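Local coordinates for VgrG protein (Vibrio cholerae, PDB 4E1F), which probably acts as a secreted toxin whose actin cross-linking domain binds adenine nucleotide and manganese and joins G-actin molecules to one another, at residues L278-P283 with L349-T354; I25-E30 with Q173-G178; F16-P21 with I333-V338. The protein carries 1 engineered substitution. All coordinates share one frame; numbering follows the deposited sequence.

Contact 1. Residues L278-P283 with L349-T354; sequences LPRTKP and LFEFRT. With ADP (adenosine-5'-diphosphate), chain B; SO4 (sulfate ion), chain H.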
loop_
_atom_site.group_PDB
_atom_site.type_symbol
_atom_site.label_atom_id
_atom_site.label_comp_id
_atom_site.label_asym_id
_atom_site.label_seq_id
_atom_site.Cartn_x
_atom_site.Cartn_y
_atom_site.Cartn_z
ATOM N N LEU A 278 -1.844 4.270 6.829
ATOM C CA LEU A 278 -2.595 3.018 6.792
ATOM C C LEU A 278 -1.756 1.768 7.053
ATOM O O LEU A 278 -0.873 1.459 6.249
ATOM C CB LEU A 278 -3.346 2.921 5.447
ATOM C CG LEU A 278 -4.125 1.639 5.159
ATOM C CD1 LEU A 278 -5.431 1.554 6.000
ATOM C CD2 LEU A 278 -4.374 1.481 3.654
ATOM N N PRO A 279 -2.045 1.004 8.153
ATOM C CA PRO A 279 -1.300 -0.249 8.385
ATOM C C PRO A 279 -1.628 -1.185 7.229
ATOM O O PRO A 279 -2.779 -1.222 6.793
ATOM C CB PRO A 279 -1.866 -0.772 9.713
ATOM C CG PRO A 279 -2.449 0.443 10.384
ATOM C CD PRO A 279 -3.016 1.251 9.235
ATOM N N ARG A 280 -0.593 -1.841 6.668
ATOM C CA ARG A 280 -0.693 -2.715 5.496
ATOM C C ARG A 280 -0.408 -4.161 5.849
ATOM O O ARG A 280 -0.430 -5.017 4.972
ATOM C CB ARG A 280 0.317 -2.234 4.432
ATOM C CG ARG A 280 -0.093 -0.899 3.747
ATOM C CD ARG A 280 -1.273 -0.994 2.782
ATOM N NE ARG A 280 -0.994 -1.889 1.652
ATOM C CZ ARG A 280 -1.481 -3.121 1.540
ATOM N NH1 ARG A 280 -2.307 -3.602 2.463
ATOM N NH2 ARG A 280 -1.172 -3.871 0.495
ATOM N N THR A 281 -0.050 -4.427 7.103
ATOM C CA THR A 281 0.301 -5.762 7.589
ATOM C C THR A 281 -0.760 -6.218 8.597
ATOM O O THR A 281 -1.217 -5.423 9.419
ATOM C CB THR A 281 1.728 -5.733 8.214
ATOM O OG1 THR A 281 2.664 -5.210 7.260
ATOM C CG2 THR A 281 2.203 -7.115 8.717
ATOM N N LYS A 282 -1.149 -7.499 8.512
ATOM C CA LYS A 282 -2.090 -8.176 9.403
ATOM C C LYS A 282 -1.677 -7.968 10.854
ATOM O O LYS A 282 -0.589 -8.399 11.223
ATOM C CB LYS A 282 -2.105 -9.683 9.087
ATOM C CG LYS A 282 -3.135 -10.509 9.877
ATOM C CD LYS A 282 -3.015 -12.002 9.543
ATOM C CE LYS A 282 -3.560 -12.347 8.172
ATOM N NZ LYS A 282 -3.243 -13.746 7.798
ATOM N N PRO A 283 -2.516 -7.275 11.670
ATOM C CA PRO A 283 -2.155 -7.020 13.084
ATOM C C PRO A 283 -1.741 -8.235 13.943
ATOM O O PRO A 283 -0.767 -8.150 14.688
ATOM C CB PRO A 283 -3.413 -6.330 13.644
ATOM C CG PRO A 283 -4.016 -5.646 12.455
ATOM C CD PRO A 283 -3.808 -6.632 11.322
ATOM N N LEU A 349 4.309 -2.833 7.610
ATOM C CA LEU A 349 4.233 -1.788 6.599
ATOM C C LEU A 349 3.087 -0.808 6.757
ATOM O O LEU A 349 2.027 -1.156 7.283
ATOM C CB LEU A 349 4.185 -2.443 5.216
ATOM C CG LEU A 349 5.516 -2.843 4.562
ATOM C CD1 LEU A 349 6.214 -3.975 5.325
ATOM C CD2 LEU A 349 5.262 -3.346 3.167
ATOM N N PHE A 350 3.316 0.432 6.310
ATOM C CA PHE A 350 2.353 1.513 6.413
ATOM C C PHE A 350 2.279 2.310 5.117
ATOM O O PHE A 350 3.303 2.748 4.587
ATOM C CB PHE A 350 2.738 2.432 7.575
ATOM C CG PHE A 350 2.833 1.674 8.876
ATOM C CD1 PHE A 350 1.695 1.424 9.635
ATOM C CD2 PHE A 350 4.040 1.115 9.287
ATOM C CE1 PHE A 350 1.769 0.657 10.797
ATOM C CE2 PHE A 350 4.116 0.351 10.451
ATOM C CZ PHE A 350 2.987 0.142 11.207
ATOM N N GLU A 351 1.056 2.544 4.631
ATOM C CA GLU A 351 0.868 3.338 3.439
ATOM C C GLU A 351 0.559 4.770 3.802
ATOM O O GLU A 351 -0.365 5.032 4.564
ATOM C CB GLU A 351 -0.257 2.736 2.582
ATOM C CG GLU A 351 -0.496 3.441 1.254
ATOM C CD GLU A 351 -1.677 2.874 0.484
ATOM O OE1 GLU A 351 -1.681 1.658 0.197
ATOM O OE2 GLU A 351 -2.588 3.655 0.133
ATOM N N PHE A 352 1.324 5.707 3.237
ATOM C CA PHE A 352 1.053 7.137 3.407
ATOM C C PHE A 352 0.053 7.496 2.301
ATOM O O PHE A 352 0.426 7.549 1.118
ATOM C CB PHE A 352 2.353 7.971 3.334
ATOM C CG PHE A 352 3.207 7.820 4.572
ATOM C CD1 PHE A 352 4.048 6.720 4.731
ATOM C CD2 PHE A 352 3.155 8.765 5.592
ATOM C CE1 PHE A 352 4.801 6.556 5.901
ATOM C CE2 PHE A 352 3.963 8.631 6.738
ATOM C CZ PHE A 352 4.766 7.520 6.888
ATOM N N ARG A 353 -1.225 7.689 2.688
ATOM C CA ARG A 353 -2.327 7.966 1.754
ATOM C C ARG A 353 -2.079 9.224 0.926
ATOM O O ARG A 353 -2.440 9.286 -0.248
ATOM C CB ARG A 353 -3.664 7.988 2.502
ATOM C CG ARG A 353 -4.004 6.620 3.158
ATOM C CD ARG A 353 -4.285 5.526 2.114
ATOM N NE ARG A 353 -5.493 5.828 1.335
ATOM C CZ ARG A 353 -5.919 5.137 0.284
ATOM N NH1 ARG A 353 -5.230 4.095 -0.155
ATOM N NH2 ARG A 353 -7.057 5.462 -0.315
ATOM N N THR A 354 -1.430 10.216 1.556
ATOM C CA THR A 354 -0.936 11.485 1.006
ATOM C C THR A 354 0.562 11.474 1.381
ATOM O O THR A 354 0.887 11.177 2.525
ATOM C CB THR A 354 -1.689 12.668 1.671
ATOM O OG1 THR A 354 -3.045 12.618 1.246
ATOM C CG2 THR A 354 -1.101 14.034 1.312
HETATM P PB ADP B . -2.813 -3.366 -4.874
HETATM O O1B ADP B . -2.182 -4.306 -5.891
HETATM O O2B ADP B . -3.790 -4.195 -4.034
HETATM O O3B ADP B . -3.658 -2.326 -5.692
HETATM P PA ADP B . -0.113 -2.490 -4.177
HETATM O O1A ADP B . 0.387 -3.872 -4.446
HETATM O O2A ADP B . 0.071 -1.654 -5.446
HETATM O O3A ADP B . -1.695 -2.666 -3.948
HETATM O "O5'" ADP B . 0.797 -1.829 -2.984
HETATM C "C5'" ADP B . 2.249 -2.053 -2.930
HETATM C "C4'" ADP B . 3.221 -1.021 -2.366
HETATM O "O4'" ADP B . 3.917 -1.566 -1.205
HETATM C "C3'" ADP B . 4.350 -0.540 -3.299
HETATM O "O3'" ADP B . 4.742 0.817 -3.105
HETATM C "C2'" ADP B . 5.523 -1.427 -2.891
HETATM O "O2'" ADP B . 6.841 -0.988 -3.217
HETATM C "C1'" ADP B . 5.321 -1.431 -1.395
HETATM N N9 ADP B . 6.064 -2.467 -0.650
HETATM C C8 ADP B . 6.009 -3.811 -0.868
HETATM N N7 ADP B . 6.858 -4.497 -0.132
HETATM C C5 ADP B . 7.489 -3.532 0.632
HETATM C C6 ADP B . 8.484 -3.606 1.638
HETATM N N6 ADP B . 8.988 -4.766 2.096
HETATM N N1 ADP B . 8.915 -2.448 2.194
HETATM C C2 ADP B . 8.366 -1.300 1.777
HETATM N N3 ADP B . 7.405 -1.115 0.869
HETATM C C4 ADP B . 7.012 -2.268 0.324
HETATM S S SO4 H . -7.293 2.759 -3.033
HETATM O O1 SO4 H . -7.334 2.604 -4.479
HETATM O O2 SO4 H . -7.792 4.080 -2.672
HETATM O O3 SO4 H . -8.099 1.702 -2.417
HETATM O O4 SO4 H . -5.908 2.632 -2.578
HETATM O O HOH W 1 0.907 -0.230 0.201
HETATM O O HOH W 2 1.115 -2.526 9.444
#

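Contact 2. Residues I25-E30 with Q173-G178; sequences IGIQNE and QQATVG. Engineered in segment 25-30: Gln-28 (natural residue Glu). With ADP (adenosine-5'-diphosphate), chain B.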
loop_
_atom_site.group_PDB
_atom_site.type_symbol
_atom_site.label_atom_id
_atom_site.label_comp_id
_atom_site.label_asym_id
_atom_site.label_seq_id
_atom_site.Cartn_x
_atom_site.Cartn_y
_atom_site.Cartn_z
ATOM N N ILE A 25 11.275 1.304 1.717
ATOM C CA ILE A 25 10.290 2.195 1.127
ATOM C C ILE A 25 9.923 1.763 -0.283
ATOM O O ILE A 25 10.775 1.295 -1.047
ATOM C CB ILE A 25 10.758 3.697 1.193
ATOM C CG1 ILE A 25 9.618 4.692 0.773
ATOM C CG2 ILE A 25 12.050 3.940 0.393
ATOM C CD1 ILE A 25 9.639 6.019 1.467
ATOM N N GLY A 26 8.650 1.945 -0.591
ATOM C CA GLY A 26 8.057 1.731 -1.895
ATOM C C GLY A 26 7.209 2.935 -2.245
ATOM O O GLY A 26 6.721 3.646 -1.359
ATOM N N ILE A 27 7.058 3.198 -3.533
ATOM C CA ILE A 27 6.249 4.319 -4.026
ATOM C C ILE A 27 5.222 3.858 -5.062
ATOM O O ILE A 27 5.466 2.896 -5.804
ATOM C CB ILE A 27 7.107 5.530 -4.538
ATOM C CG1 ILE A 27 7.995 5.153 -5.764
ATOM C CG2 ILE A 27 7.934 6.164 -3.384
ATOM C CD1 ILE A 27 8.601 6.347 -6.560
ATOM N N GLN A 28 4.068 4.540 -5.104
ATOM C CA GLN A 28 2.994 4.287 -6.071
ATOM C C GLN A 28 2.709 5.601 -6.763
ATOM O O GLN A 28 2.588 6.629 -6.092
ATOM C CB GLN A 28 1.751 3.826 -5.339
ATOM C CG GLN A 28 1.804 2.386 -4.879
ATOM C CD GLN A 28 0.582 2.063 -4.059
ATOM O OE1 GLN A 28 -0.481 1.680 -4.592
ATOM N NE2 GLN A 28 0.693 2.263 -2.753
ATOM N N ASN A 29 2.665 5.591 -8.110
ATOM C CA ASN A 29 2.531 6.819 -8.881
ATOM C C ASN A 29 1.525 6.655 -10.038
ATOM O O ASN A 29 1.827 6.014 -11.063
ATOM C CB ASN A 29 3.943 7.200 -9.380
ATOM C CG ASN A 29 4.075 8.497 -10.143
ATOM O OD1 ASN A 29 3.546 9.547 -9.754
ATOM N ND2 ASN A 29 4.888 8.473 -11.194
ATOM N N GLU A 30 0.332 7.249 -9.873
ATOM C CA GLU A 30 -0.705 7.181 -10.901
ATOM C C GLU A 30 -0.425 8.195 -12.016
ATOM O O GLU A 30 -0.161 9.367 -11.727
ATOM C CB GLU A 30 -2.099 7.342 -10.286
ATOM C CG GLU A 30 -3.240 6.898 -11.190
ATOM C CD GLU A 30 -4.619 7.176 -10.622
ATOM O OE1 GLU A 30 -5.576 6.467 -11.007
ATOM O OE2 GLU A 30 -4.744 8.098 -9.782
ATOM N N GLN A 173 0.031 10.178 -6.016
ATOM C CA GLN A 173 1.162 9.553 -5.357
ATOM C C GLN A 173 0.976 9.072 -3.922
ATOM O O GLN A 173 0.405 9.764 -3.076
ATOM C CB GLN A 173 2.376 10.488 -5.438
ATOM C CG GLN A 173 2.884 10.706 -6.872
ATOM C CD GLN A 173 4.015 11.707 -6.949
ATOM O OE1 GLN A 173 4.136 12.607 -6.118
ATOM N NE2 GLN A 173 4.854 11.593 -7.967
ATOM N N GLN A 174 1.543 7.894 -3.643
ATOM C CA GLN A 174 1.607 7.306 -2.307
ATOM C C GLN A 174 2.994 6.732 -2.041
ATOM O O GLN A 174 3.758 6.512 -2.974
ATOM C CB GLN A 174 0.545 6.230 -2.122
ATOM C CG GLN A 174 -0.811 6.816 -1.823
ATOM C CD GLN A 174 -1.853 6.183 -2.679
ATOM O OE1 GLN A 174 -2.224 5.024 -2.495
ATOM N NE2 GLN A 174 -2.350 6.944 -3.640
ATOM N N ALA A 175 3.305 6.487 -0.760
ATOM C CA ALA A 175 4.545 5.864 -0.343
ATOM C C ALA A 175 4.194 4.858 0.726
ATOM O O ALA A 175 3.250 5.065 1.486
ATOM C CB ALA A 175 5.529 6.907 0.186
ATOM N N THR A 176 4.916 3.744 0.745
ATOM C CA THR A 176 4.756 2.674 1.720
ATOM C C THR A 176 6.090 2.483 2.438
ATOM O O THR A 176 7.104 2.214 1.786
ATOM C CB THR A 176 4.245 1.369 1.057
ATOM O OG1 THR A 176 2.932 1.583 0.539
ATOM C CG2 THR A 176 4.200 0.172 2.051
ATOM N N VAL A 177 6.088 2.608 3.773
ATOM C CA VAL A 177 7.298 2.431 4.584
ATOM C C VAL A 177 7.190 1.127 5.372
ATOM O O VAL A 177 6.154 0.862 5.974
ATOM C CB VAL A 177 7.562 3.657 5.510
ATOM C CG1 VAL A 177 8.690 3.389 6.511
ATOM C CG2 VAL A 177 7.879 4.905 4.692
ATOM N N GLY A 178 8.264 0.344 5.366
ATOM C CA GLY A 178 8.355 -0.898 6.113
ATOM C C GLY A 178 9.418 -0.761 7.185
ATOM O O GLY A 178 10.510 -0.260 6.906
HETATM P PB ADP B . -2.813 -3.366 -4.874
HETATM O O1B ADP B . -2.182 -4.306 -5.891
HETATM O O2B ADP B . -3.790 -4.195 -4.034
HETATM O O3B ADP B . -3.658 -2.326 -5.692
HETATM P PA ADP B . -0.113 -2.490 -4.177
HETATM O O1A ADP B . 0.387 -3.872 -4.446
HETATM O O2A ADP B . 0.071 -1.654 -5.446
HETATM O O3A ADP B . -1.695 -2.666 -3.948
HETATM O "O5'" ADP B . 0.797 -1.829 -2.984
HETATM C "C5'" ADP B . 2.249 -2.053 -2.930
HETATM C "C4'" ADP B . 3.221 -1.021 -2.366
HETATM O "O4'" ADP B . 3.917 -1.566 -1.205
HETATM C "C3'" ADP B . 4.350 -0.540 -3.299
HETATM O "O3'" ADP B . 4.742 0.817 -3.105
HETATM C "C2'" ADP B . 5.523 -1.427 -2.891
HETATM O "O2'" ADP B . 6.841 -0.988 -3.217
HETATM C "C1'" ADP B . 5.321 -1.431 -1.395
HETATM N N9 ADP B . 6.064 -2.467 -0.650
HETATM C C8 ADP B . 6.009 -3.811 -0.868
HETATM N N7 ADP B . 6.858 -4.497 -0.132
HETATM C C5 ADP B . 7.489 -3.532 0.632
HETATM C C6 ADP B . 8.484 -3.606 1.638
HETATM N N6 ADP B . 8.988 -4.766 2.096
HETATM N N1 ADP B . 8.915 -2.448 2.194
HETATM C C2 ADP B . 8.366 -1.300 1.777
HETATM N N3 ADP B . 7.405 -1.115 0.869
HETATM C C4 ADP B . 7.012 -2.268 0.324
#

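Contact 3. Residues F16-P21 with I333-V338; sequences FPTHFP and INNATV. With ADP (adenosine-5'-diphosphate), chain B.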
loop_
_atom_site.group_PDB
_atom_site.type_symbol
_atom_site.label_atom_id
_atom_site.label_comp_id
_atom_site.label_asym_id
_atom_site.label_seq_id
_atom_site.Cartn_x
_atom_site.Cartn_y
_atom_site.Cartn_z
ATOM N N PHE A 16 7.707 -8.647 -5.402
ATOM C CA PHE A 16 8.541 -7.739 -4.625
ATOM C C PHE A 16 9.589 -8.522 -3.803
ATOM O O PHE A 16 9.238 -9.556 -3.220
ATOM C CB PHE A 16 7.681 -6.916 -3.622
ATOM C CG PHE A 16 6.612 -5.994 -4.169
ATOM C CD1 PHE A 16 6.923 -5.021 -5.115
ATOM C CD2 PHE A 16 5.310 -6.043 -3.676
ATOM C CE1 PHE A 16 5.944 -4.137 -5.586
ATOM C CE2 PHE A 16 4.327 -5.153 -4.146
ATOM C CZ PHE A 16 4.647 -4.221 -5.115
ATOM N N PRO A 17 10.849 -8.029 -3.667
ATOM C CA PRO A 17 11.742 -8.644 -2.671
ATOM C C PRO A 17 11.072 -8.434 -1.292
ATOM O O PRO A 17 10.355 -7.445 -1.111
ATOM C CB PRO A 17 13.019 -7.815 -2.770
ATOM C CG PRO A 17 12.631 -6.553 -3.392
ATOM C CD PRO A 17 11.438 -6.803 -4.247
ATOM N N THR A 18 11.238 -9.380 -0.360
ATOM C CA THR A 18 10.609 -9.366 0.972
ATOM C C THR A 18 11.528 -8.895 2.100
ATOM O O THR A 18 11.042 -8.306 3.073
ATOM C CB THR A 18 10.033 -10.756 1.321
ATOM O OG1 THR A 18 11.080 -11.728 1.217
ATOM C CG2 THR A 18 8.874 -11.158 0.421
ATOM N N HIS A 19 12.854 -9.164 1.977
ATOM C CA HIS A 19 13.843 -8.811 3.011
ATOM C C HIS A 19 14.686 -7.561 2.751
ATOM O O HIS A 19 15.248 -7.406 1.665
ATOM C CB HIS A 19 14.787 -9.999 3.286
ATOM C CG HIS A 19 15.661 -9.759 4.487
ATOM N ND1 HIS A 19 15.217 -10.055 5.777
ATOM C CD2 HIS A 19 16.879 -9.172 4.566
ATOM C CE1 HIS A 19 16.189 -9.663 6.582
ATOM N NE2 HIS A 19 17.211 -9.123 5.899
ATOM N N PHE A 20 14.861 -6.730 3.789
ATOM C CA PHE A 20 15.719 -5.533 3.784
ATOM C C PHE A 20 16.505 -5.468 5.079
ATOM O O PHE A 20 15.978 -5.860 6.120
ATOM C CB PHE A 20 14.920 -4.232 3.552
ATOM C CG PHE A 20 14.409 -4.174 2.133
ATOM C CD1 PHE A 20 15.253 -3.812 1.090
ATOM C CD2 PHE A 20 13.118 -4.597 1.826
ATOM C CE1 PHE A 20 14.807 -3.854 -0.233
ATOM C CE2 PHE A 20 12.669 -4.628 0.505
ATOM C CZ PHE A 20 13.512 -4.251 -0.516
ATOM N N PRO A 21 17.773 -5.011 5.057
ATOM C CA PRO A 21 18.552 -4.986 6.311
ATOM C C PRO A 21 17.964 -4.081 7.402
ATOM O O PRO A 21 18.035 -4.426 8.573
ATOM C CB PRO A 21 19.937 -4.491 5.864
ATOM C CG PRO A 21 19.700 -3.770 4.582
ATOM C CD PRO A 21 18.578 -4.530 3.914
ATOM N N ILE A 333 0.474 -6.991 3.355
ATOM C CA ILE A 333 1.853 -7.383 3.005
ATOM C C ILE A 333 2.399 -8.015 4.308
ATOM O O ILE A 333 2.827 -7.303 5.230
ATOM C CB ILE A 333 2.707 -6.222 2.426
ATOM C CG1 ILE A 333 2.057 -5.699 1.116
ATOM C CG2 ILE A 333 4.152 -6.708 2.174
ATOM C CD1 ILE A 333 2.534 -4.325 0.596
ATOM N N ASN A 334 2.278 -9.356 4.398
ATOM C CA ASN A 334 2.542 -10.151 5.604
ATOM C C ASN A 334 3.819 -10.971 5.623
ATOM O O ASN A 334 4.172 -11.515 6.675
ATOM C CB ASN A 334 1.301 -11.011 5.933
ATOM C CG ASN A 334 0.036 -10.195 6.118
ATOM O OD1 ASN A 334 0.058 -9.054 6.566
ATOM N ND2 ASN A 334 -1.109 -10.753 5.774
ATOM N N ASN A 335 4.540 -11.020 4.486
ATOM C CA ASN A 335 5.768 -11.814 4.352
ATOM C C ASN A 335 7.019 -10.921 4.300
ATOM O O ASN A 335 8.088 -11.379 3.899
ATOM C CB ASN A 335 5.661 -12.716 3.092
ATOM C CG ASN A 335 5.483 -11.941 1.793
ATOM O OD1 ASN A 335 5.199 -10.730 1.787
ATOM N ND2 ASN A 335 5.650 -12.623 0.662
ATOM N N ALA A 336 6.890 -9.649 4.693
ATOM C CA ALA A 336 8.027 -8.722 4.679
ATOM C C ALA A 336 8.859 -8.922 5.934
ATOM O O ALA A 336 8.304 -9.106 7.023
ATOM C CB ALA A 336 7.546 -7.289 4.576
ATOM N N THR A 337 10.199 -8.877 5.784
ATOM C CA THR A 337 11.156 -9.088 6.873
ATOM C C THR A 337 12.291 -8.081 6.857
ATOM O O THR A 337 12.575 -7.481 5.818
ATOM C CB THR A 337 11.719 -10.526 6.895
ATOM O OG1 THR A 337 12.429 -10.786 5.691
ATOM C CG2 THR A 337 10.667 -11.584 7.136
ATOM N N VAL A 338 12.927 -7.879 8.021
ATOM C CA VAL A 338 14.010 -6.919 8.237
ATOM C C VAL A 338 15.124 -7.570 9.106
ATOM O O VAL A 338 14.889 -8.591 9.762
ATOM C CB VAL A 338 13.454 -5.564 8.820
ATOM C CG1 VAL A 338 14.525 -4.683 9.457
ATOM C CG2 VAL A 338 12.733 -4.761 7.755
HETATM P PB ADP B . -2.813 -3.366 -4.874
HETATM O O1B ADP B . -2.182 -4.306 -5.891
HETATM O O2B ADP B . -3.790 -4.195 -4.034
HETATM O O3B ADP B . -3.658 -2.326 -5.692
HETATM P PA ADP B . -0.113 -2.490 -4.177
HETATM O O1A ADP B . 0.387 -3.872 -4.446
HETATM O O2A ADP B . 0.071 -1.654 -5.446
HETATM O O3A ADP B . -1.695 -2.666 -3.948
HETATM O "O5'" ADP B . 0.797 -1.829 -2.984
HETATM C "C5'" ADP B . 2.249 -2.053 -2.930
HETATM C "C4'" ADP B . 3.221 -1.021 -2.366
HETATM O "O4'" ADP B . 3.917 -1.566 -1.205
HETATM C "C3'" ADP B . 4.350 -0.540 -3.299
HETATM O "O3'" ADP B . 4.742 0.817 -3.105
HETATM C "C2'" ADP B . 5.523 -1.427 -2.891
HETATM O "O2'" ADP B . 6.841 -0.988 -3.217
HETATM C "C1'" ADP B . 5.321 -1.431 -1.395
HETATM N N9 ADP B . 6.064 -2.467 -0.650
HETATM C C8 ADP B . 6.009 -3.811 -0.868
HETATM N N7 ADP B . 6.858 -4.497 -0.132
HETATM C C5 ADP B . 7.489 -3.532 0.632
HETATM C C6 ADP B . 8.484 -3.606 1.638
HETATM N N6 ADP B . 8.988 -4.766 2.096
HETATM N N1 ADP B . 8.915 -2.448 2.194
HETATM C C2 ADP B . 8.366 -1.300 1.777
HETATM N N3 ADP B . 7.405 -1.115 0.869
HETATM C C4 ADP B . 7.012 -2.268 0.324
HETATM O O HOH W 3 11.830 -12.394 3.743
#

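Contact 1. Residues L278-P283 with L349-T354
Arg-280 lies along the last residues of strand 344-352, and its side chain runs from the backbone of Leu-349 to Glu-351. CB rests 3.5 Å from Leu-349 O. CG passes over to Glu-351, 3.8 Å from its CB, and CD comes 3.7 Å from Glu-351 OE1. Bends at chi2 and chi3 (-72° and -62°) fold the chain back so that NE faces the same carboxylate oxygen in a long salt bridge. The guanidinium and carboxylate planes stand almost perpendicular, and a water in the guanidinium plane bridges them, accepting from NE and donating to OE1. Beyond, the guanidinium has ADP O5' off its edge, while NH1 donates to the carbonyl of His-331.

The other carboxylate oxygen, Glu-351 OE2, takes a bond on its syn side from Arg-353 NH1 at 2.7 Å. Arg-353 in turn binds a sulfate, probably from the crystallisation liquor, through NH1 and NH2. Glu-351 thus joins two arginines in one network.

Antiparallel pairing carries the network: Leu-278 and Glu-351 exchange two backbone bonds, and Arg-280 N donates to Leu-349 O. The pairing ends where Thr-281 OG1 accepts from Leu-349 N at 2.9 Å, a side chain standing in for a backbone carbonyl. On the face bearing Pro-279 and Phe-350, Pro-279 CB packs 4.1 Å from Phe-350 CE1.

Helix 221-245 covers that face through Tyr-230, and helix 190-196 adds Leu-195 against Phe-350. On its other side, strand 344-352 pairs with strand 173-180, while Leu-349 CD2 meets the adenine.

Contact 2. Residues I25-E30 with Q173-G178
Thr-176 O is gripped from strand 24-30: Gly-26 N donates to it at 2.8 Å in its carbonyl plane, and Ile-25 CA adds a C-H...O contact. Thr-176 N returns a bond to Gly-26 O, completing a hydrogen-bonded antiparallel pair. Two residues on, Gln-28 and Gln-174 form a second such pair, its bond from Gln-28 N to Gln-174 O nearly straight (173°) although the donor sits above the carbonyl plane.

The two faces differ in chemistry. On one, Ile-25 CD1 reaches Val-177 CG2 at 3.8 Å; CG1 lies anti to the backbone N (chi1 -171°), which carries the chain across Thr-176 O toward the valine. Ile-27 and Ala-175 continue this apolar row. At its end Asn-29 and Gln-173 lie side by side, pointing the same way. Gln-173 NE2 donates to Asn-29 OD1 at 3.0 Å, with the oxygen in the plane of the glutamine amide but the donor well above that of the asparagine. NE2 has a second acceptor in the carbonyl of Pro-364.

The face of Gln-28 and Thr-176 is turned to the nucleotide. Gly-26 CA approaches ADP O2' to 3.3 Å, the glycine backbone itself packing on the ribose. Thr-176 CB and CG2 lie against the ribose and the adenine, each 3.7 Å from ADP O4'. Gln-28, engineered from glutamate, extends along the ribose toward the diphosphate, with CG 3.8 Å from ADP O3' and its side chain about 5 Å from the manganese.

Within these two strands the nucleotide is therefore met mainly by close packing, the bond from ADP O3' to Ile-27 O being weak; Ser-24 and Ser-93 add hydrogen bonds to ADP.

Contact 3. Residues F16-P21 with I333-V338
The imidazole of His-19 meets Thr-337 at its edge: OG1 lies in the ring plane, 2.9 Å from ND1, in a hydrogen bond. With chi1 at -171° the ring points away from its own backbone nitrogen and reaches the neighbouring strand, where CE1 is 3.4 Å from Val-338 C. NE2 is bonded to the carbonyl of Gly-339, so both ring nitrogens are engaged and the rotation of the imidazole is fixed.

Two phenyl rings of the same segment attend the nucleotide. Phe-16 sets one face against ADP, with C8 3.6 Å above the ring plane and offset toward the rim, while its CZ and CE1 reach the ribose. Phe-20 instead has the amino group N6 of the adenine near its ring plane, at the edge. From the other segment, Ile-333 CD1 comes 3.6 Å from ADP O4', and Ala-336 CB faces N6.

The backbones run side by side as a short parallel pair. Thr-337 N donates to Thr-18 O in a nearly straight bond of 2.9 Å, and Phe-20 N closes on Thr-337 O at 3.1 Å. Before the pairing begins, Thr-18 crosses Asn-335 at about a right angle, its CG2 3.5 Å from Asn-335 ND2. A water bonded to both Thr-18 OG1 and Thr-337 OG1 gives the latter hydroxyl a second partner besides the histidine.

Strand 337-339 is flanked on its other side by strand 344-352, which bonds to Ala-336 and Val-338 through Ala-347 and Glu-345. Strand 85-97 packs on segment 16-21, with Val-92 and Pro-95 against Phe-16 and Pro-95 also against Phe-20.

In the fold
Contacts 1 and 2 lie in the buried centre of the domain, whereas contact 3 is partly exposed and farther out. Strand 344-352 connects them: it pairs with strand 277-279 in contact 1 and bonds to strand 173-180 of contact 2 and to strand 337-339 of contact 3. Contacts 1 and 3 also join directly, through Arg-280 O and Ile-333 N. All three touch ADP, but differently: contact 2 supplies the regular strand surface under the sugar, contact 1 sets a leucine against the base, with its salt-bridge network nearby, and contact 3 brings aromatic and aliphatic groups. Pairing is antiparallel in contacts 1 and 2 and parallel in contact 3.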